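Local coordinates for uncharacterized protein (Bacteroides eggerthii DSM 20697, PDB 4ECO), which is of unknown function but is built as a leucine-rich repeat solenoid, a fold that in many relatives binds other proteins, at residues I518-Y522 with N523-K527; R556-P559 with E560-L564. All blocks are in the same frame, centred on the assembly; numbering follows the deposited sequence.

Both interactions are local contacts within a continuous run of chain in the leucine-rich repeat solenoid, with centres about 14 Å apart, and interaction 1 comes first in sequence. Interaction 1 (518-522 with 523-527) takes the chain out of a strand of the parallel stack; interaction 2 (556-559 with 560-564) lies in the loop after the next strand, 540-542. Both are largely buried, although E560 in the second is exposed. Polar side chains carry the first, with an asparagine and an aspartate each tying down backbone. In the second the backbone makes its own turn, and an indole, a proline and an isoleucine pack on its inner side, toward strand 570-572. They meet where K527 CA packs against E557 OE1, 3.5 Å away.

Interaction 1: residues I518-Y522 with N523-K527; sequences IDLSY and NSFSK
The side-chain amide of N523 reaches back to the backbone of L520, fixing the bend where the chain leaves its strand. N523 ND2 donates to L520 O at 3.0 Å with a nearly straight N-H (163°). The oxygen lies almost in the plane of the amide, yet the donor stands well above the carbonyl plane of L520 instead of meeting a lone pair. The amide is engaged at both ends, ND2 giving a further hydrogen bond to L495 O and OD1 accepting from L500 N, while L520 O also accepts from Q546 NE2 of the following repeat. The flip of the amide is thereby set and its buried polar atoms have partners. I518, L520, N523 and F525 fall on the later positions of the leucine-rich repeat consensus, N523 at its asparagine, and its bonds to the preceding repeat form a step of the asparagine ladder.

A second polar bend precedes this one. D519 OD1 accepts from S521 N at 2.9 Å, making an Asx turn, and from S521 OG at 2.8 Å; the hydroxyl arrives on the syn side of the carboxylate, the backbone N-H of S521 nearly along the C-O axis.

The apolar part is slight: L520 CB approaches F525 CE2 at 4.2 Å, obliquely to the ring. F525 has CG anti to its carbonyl carbon (chi1 -69°), which swings the phenyl back toward L520. Y522 turns its ring the other way, onto F497, with which it stacks.

Strand 517-519 runs parallel between strands 492-494 and 540-542, with the side chains of I518 and L520 against F541 of the latter and D519 touching L161 and I162 of helix 160-168.

Interaction 2: residues R556-P559 with E560-L564; sequences REWP and EGITL
This is a backbone turn with an apolar inner side, in the loop between strands 540-542 and 570-572, where I562 packs on W558 and P559. A type II beta turn runs from P559 to I562, closed by I562 N donating to P559 O at 3.0 Å (155°). P559 also centres an inverse gamma turn, whose bond from E560 N to W558 O is weak. G561 has a positive phi of 107°, at which a side chain would press on the carbonyl of E560. I562 CG2 meets W558 CZ2 and I562 CD1 meets P559 CG, each at 3.7 Å; holding CG1 anti to the backbone N (chi1 -161°) directs the two branches to these partners. P559 CD lies over one indole face. E560 lays CG in the indole plane at its edge, with OE2 3.5 Å from W558 CD1. Its carboxylate accepts from N582 N and E583 N, and W558 NE1 is hydrogen-bonded to E583 OE2. An alanine at W558 would probably open a gap beside I562 CG2 and P559 CD and take the indole N-H from E583 OE2. W558 and I562 both rest on L571 of strand 570-572, and P559 touches F528 from the preceding loop.

Interaction 1: residues I518-Y522 with N523-K527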
loop_
_atom_site.group_PDB
_atom_site.type_symbol
_atom_site.label_atom_id
_atom_site.label_comp_id
_atom_site.label_asym_id
_atom_site.label_seq_id
_atom_site.Cartn_x
_atom_site.Cartn_y
_atom_site.Cartn_z
ATOM N N ILE A 518 -19.796 2.588 -18.169
ATOM C CA ILE A 518 -20.393 1.344 -17.741
ATOM C C ILE A 518 -19.777 0.199 -18.578
ATOM O O ILE A 518 -19.684 0.286 -19.812
ATOM C CB ILE A 518 -21.944 1.374 -17.777
ATOM C CG1 ILE A 518 -22.548 0.084 -17.153
ATOM C CG2 ILE A 518 -22.506 1.705 -19.158
ATOM C CD1 ILE A 518 -23.955 0.245 -16.608
ATOM N N ASP A 519 -19.306 -0.854 -17.879
ATOM C CA ASP A 519 -18.754 -2.000 -18.575
ATOM C C ASP A 519 -19.506 -3.261 -18.183
ATOM O O ASP A 519 -19.440 -3.707 -17.059
ATOM C CB ASP A 519 -17.261 -2.158 -18.345
ATOM C CG ASP A 519 -16.558 -2.939 -19.447
ATOM O OD1 ASP A 519 -17.212 -3.808 -20.072
ATOM O OD2 ASP A 519 -15.347 -2.693 -19.669
ATOM N N LEU A 520 -20.268 -3.787 -19.120
ATOM C CA LEU A 520 -21.064 -5.002 -18.971
ATOM C C LEU A 520 -20.434 -6.162 -19.767
ATOM O O LEU A 520 -21.108 -7.159 -20.044
ATOM C CB LEU A 520 -22.515 -4.742 -19.459
ATOM C CG LEU A 520 -23.270 -3.558 -18.835
ATOM C CD1 LEU A 520 -24.464 -3.219 -19.643
ATOM C CD2 LEU A 520 -23.644 -3.834 -17.386
ATOM N N SER A 521 -19.144 -6.030 -20.130
ATOM C CA SER A 521 -18.457 -7.057 -20.888
ATOM C C SER A 521 -18.381 -8.339 -20.079
ATOM O O SER A 521 -18.194 -8.290 -18.846
ATOM C CB SER A 521 -17.066 -6.601 -21.292
ATOM O OG SER A 521 -17.134 -5.576 -22.265
ATOM N N TYR A 522 -18.567 -9.492 -20.783
ATOM C CA TYR A 522 -18.536 -10.840 -20.199
ATOM C C TYR A 522 -19.724 -11.045 -19.282
ATOM O O TYR A 522 -19.584 -11.205 -18.068
ATOM C CB TYR A 522 -17.221 -11.107 -19.458
ATOM C CG TYR A 522 -16.043 -11.084 -20.393
ATOM C CD1 TYR A 522 -15.671 -12.221 -21.094
ATOM C CD2 TYR A 522 -15.308 -9.913 -20.600
ATOM C CE1 TYR A 522 -14.571 -12.216 -21.947
ATOM C CE2 TYR A 522 -14.212 -9.894 -21.463
ATOM C CZ TYR A 522 -13.864 -11.049 -22.157
ATOM O OH TYR A 522 -12.796 -11.112 -23.023
ATOM N N ASN A 523 -20.899 -11.045 -19.893
ATOM C CA ASN A 523 -22.160 -11.233 -19.220
ATOM C C ASN A 523 -23.081 -12.080 -20.118
ATOM O O ASN A 523 -22.593 -12.755 -21.022
ATOM C CB ASN A 523 -22.767 -9.888 -18.814
ATOM C CG ASN A 523 -22.314 -9.470 -17.434
ATOM O OD1 ASN A 523 -22.707 -10.064 -16.431
ATOM N ND2 ASN A 523 -21.470 -8.455 -17.350
ATOM N N SER A 524 -24.386 -12.110 -19.844
ATOM C CA SER A 524 -25.256 -13.025 -20.573
ATOM C C SER A 524 -26.450 -12.344 -21.229
ATOM O O SER A 524 -27.458 -13.002 -21.461
ATOM C CB SER A 524 -25.746 -14.105 -19.617
ATOM O OG SER A 524 -24.628 -14.727 -19.002
ATOM N N PHE A 525 -26.322 -11.073 -21.587
ATOM C CA PHE A 525 -27.390 -10.346 -22.265
ATOM C C PHE A 525 -27.665 -10.913 -23.634
ATOM O O PHE A 525 -26.726 -11.109 -24.414
ATOM C CB PHE A 525 -27.038 -8.842 -22.414
ATOM C CG PHE A 525 -27.033 -8.092 -21.108
ATOM C CD1 PHE A 525 -28.226 -7.623 -20.548
ATOM C CD2 PHE A 525 -25.846 -7.885 -20.412
ATOM C CE1 PHE A 525 -28.228 -6.953 -19.315
ATOM C CE2 PHE A 525 -25.848 -7.231 -19.177
ATOM C CZ PHE A 525 -27.033 -6.763 -18.639
ATOM N N SER A 526 -28.952 -11.154 -23.926
ATOM C CA SER A 526 -29.444 -11.569 -25.248
ATOM C C SER A 526 -30.272 -10.415 -25.839
ATOM O O SER A 526 -30.316 -10.241 -27.071
ATOM C CB SER A 526 -30.241 -12.858 -25.162
ATOM O OG SER A 526 -31.120 -12.770 -24.057
ATOM N N LYS A 527 -30.873 -9.602 -24.923
ATOM C CA LYS A 527 -31.615 -8.365 -25.165
ATOM C C LYS A 527 -30.765 -7.220 -24.682
ATOM O O LYS A 527 -30.395 -7.197 -23.500
ATOM C CB LYS A 527 -32.990 -8.371 -24.457
ATOM C CG LYS A 527 -33.887 -7.183 -24.859
ATOM C CD LYS A 527 -34.825 -6.714 -23.749
ATOM C CE LYS A 527 -36.135 -7.490 -23.645
ATOM N NZ LYS A 527 -37.098 -7.158 -24.742
#

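Interaction 2: residues R556-P559 with E560-L564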
loop_
_atom_site.group_PDB
_atom_site.type_symbol
_atom_site.label_atom_id
_atom_site.label_comp_id
_atom_site.label_asym_id
_atom_site.label_seq_id
_atom_site.Cartn_x
_atom_site.Cartn_y
_atom_site.Cartn_z
ATOM N N ARG A 556 -27.172 -10.610 -30.198
ATOM C CA ARG A 556 -27.358 -10.543 -31.643
ATOM C C ARG A 556 -27.933 -9.163 -32.049
ATOM O O ARG A 556 -27.823 -8.777 -33.222
ATOM C CB ARG A 556 -28.276 -11.700 -32.111
ATOM C CG ARG A 556 -27.633 -13.080 -31.883
ATOM C CD ARG A 556 -28.579 -14.248 -31.999
ATOM N NE ARG A 556 -28.857 -14.557 -33.397
ATOM C CZ ARG A 556 -29.907 -15.255 -33.816
ATOM N NH1 ARG A 556 -30.799 -15.711 -32.945
ATOM N NH2 ARG A 556 -30.089 -15.480 -35.112
ATOM N N GLU A 557 -28.466 -8.404 -31.045
ATOM C CA GLU A 557 -29.129 -7.104 -31.169
ATOM C C GLU A 557 -28.152 -5.910 -31.064
ATOM O O GLU A 557 -27.481 -5.721 -30.044
ATOM C CB GLU A 557 -30.215 -6.979 -30.061
ATOM C CG GLU A 557 -31.016 -5.678 -30.017
ATOM C CD GLU A 557 -31.825 -5.403 -28.757
ATOM O OE1 GLU A 557 -32.008 -6.346 -27.951
ATOM O OE2 GLU A 557 -32.273 -4.243 -28.572
ATOM N N TRP A 558 -28.153 -5.054 -32.102
ATOM C CA TRP A 558 -27.389 -3.810 -32.105
ATOM C C TRP A 558 -28.222 -2.742 -31.386
ATOM O O TRP A 558 -29.421 -2.644 -31.655
ATOM C CB TRP A 558 -27.023 -3.377 -33.540
ATOM C CG TRP A 558 -26.488 -1.969 -33.627
ATOM C CD1 TRP A 558 -27.214 -0.822 -33.805
ATOM C CD2 TRP A 558 -25.122 -1.556 -33.449
ATOM N NE1 TRP A 558 -26.386 0.273 -33.757
ATOM C CE2 TRP A 558 -25.093 -0.148 -33.558
ATOM C CE3 TRP A 558 -23.909 -2.246 -33.246
ATOM C CZ2 TRP A 558 -23.898 0.583 -33.479
ATOM C CZ3 TRP A 558 -22.726 -1.521 -33.184
ATOM C CH2 TRP A 558 -22.731 -0.123 -33.283
ATOM N N PRO A 559 -27.627 -1.916 -30.504
ATOM C CA PRO A 559 -28.416 -0.869 -29.836
ATOM C C PRO A 559 -28.762 0.285 -30.797
ATOM O O PRO A 559 -28.065 1.316 -30.833
ATOM C CB PRO A 559 -27.487 -0.418 -28.712
ATOM C CG PRO A 559 -26.095 -0.596 -29.297
ATOM C CD PRO A 559 -26.208 -1.875 -30.083
ATOM N N GLU A 560 -29.839 0.107 -31.592
ATOM C CA GLU A 560 -30.248 1.133 -32.549
ATOM C C GLU A 560 -30.583 2.412 -31.806
ATOM O O GLU A 560 -31.282 2.368 -30.795
ATOM C CB GLU A 560 -31.413 0.676 -33.429
ATOM C CG GLU A 560 -31.068 -0.455 -34.387
ATOM C CD GLU A 560 -30.174 -0.150 -35.576
ATOM O OE1 GLU A 560 -29.932 1.046 -35.888
ATOM O OE2 GLU A 560 -29.741 -1.137 -36.216
ATOM N N GLY A 561 -29.954 3.499 -32.230
ATOM C CA GLY A 561 -30.092 4.790 -31.583
ATOM C C GLY A 561 -28.869 5.221 -30.797
ATOM O O GLY A 561 -28.775 6.391 -30.424
ATOM N N ILE A 562 -27.904 4.306 -30.567
ATOM C CA ILE A 562 -26.684 4.600 -29.802
ATOM C C ILE A 562 -25.884 5.775 -30.443
ATOM O O ILE A 562 -25.217 6.510 -29.709
ATOM C CB ILE A 562 -25.794 3.349 -29.590
ATOM C CG1 ILE A 562 -24.810 3.565 -28.418
ATOM C CG2 ILE A 562 -25.105 2.863 -30.883
ATOM C CD1 ILE A 562 -24.317 2.261 -27.683
ATOM N N THR A 563 -26.001 6.006 -31.770
ATOM C CA THR A 563 -25.278 7.125 -32.407
ATOM C C THR A 563 -25.856 8.471 -31.941
ATOM O O THR A 563 -25.221 9.507 -32.147
ATOM C CB THR A 563 -25.287 7.024 -33.930
ATOM O OG1 THR A 563 -26.620 7.161 -34.422
ATOM C CG2 THR A 563 -24.620 5.749 -34.438
ATOM N N LEU A 564 -27.023 8.438 -31.263
ATOM C CA LEU A 564 -27.665 9.627 -30.726
ATOM C C LEU A 564 -27.214 9.915 -29.266
ATOM O O LEU A 564 -27.711 10.863 -28.668
ATOM C CB LEU A 564 -29.192 9.512 -30.816
ATOM C CG LEU A 564 -29.791 9.375 -32.235
ATOM C CD1 LEU A 564 -31.274 9.473 -32.189
ATOM C CD2 LEU A 564 -29.307 10.453 -33.176
#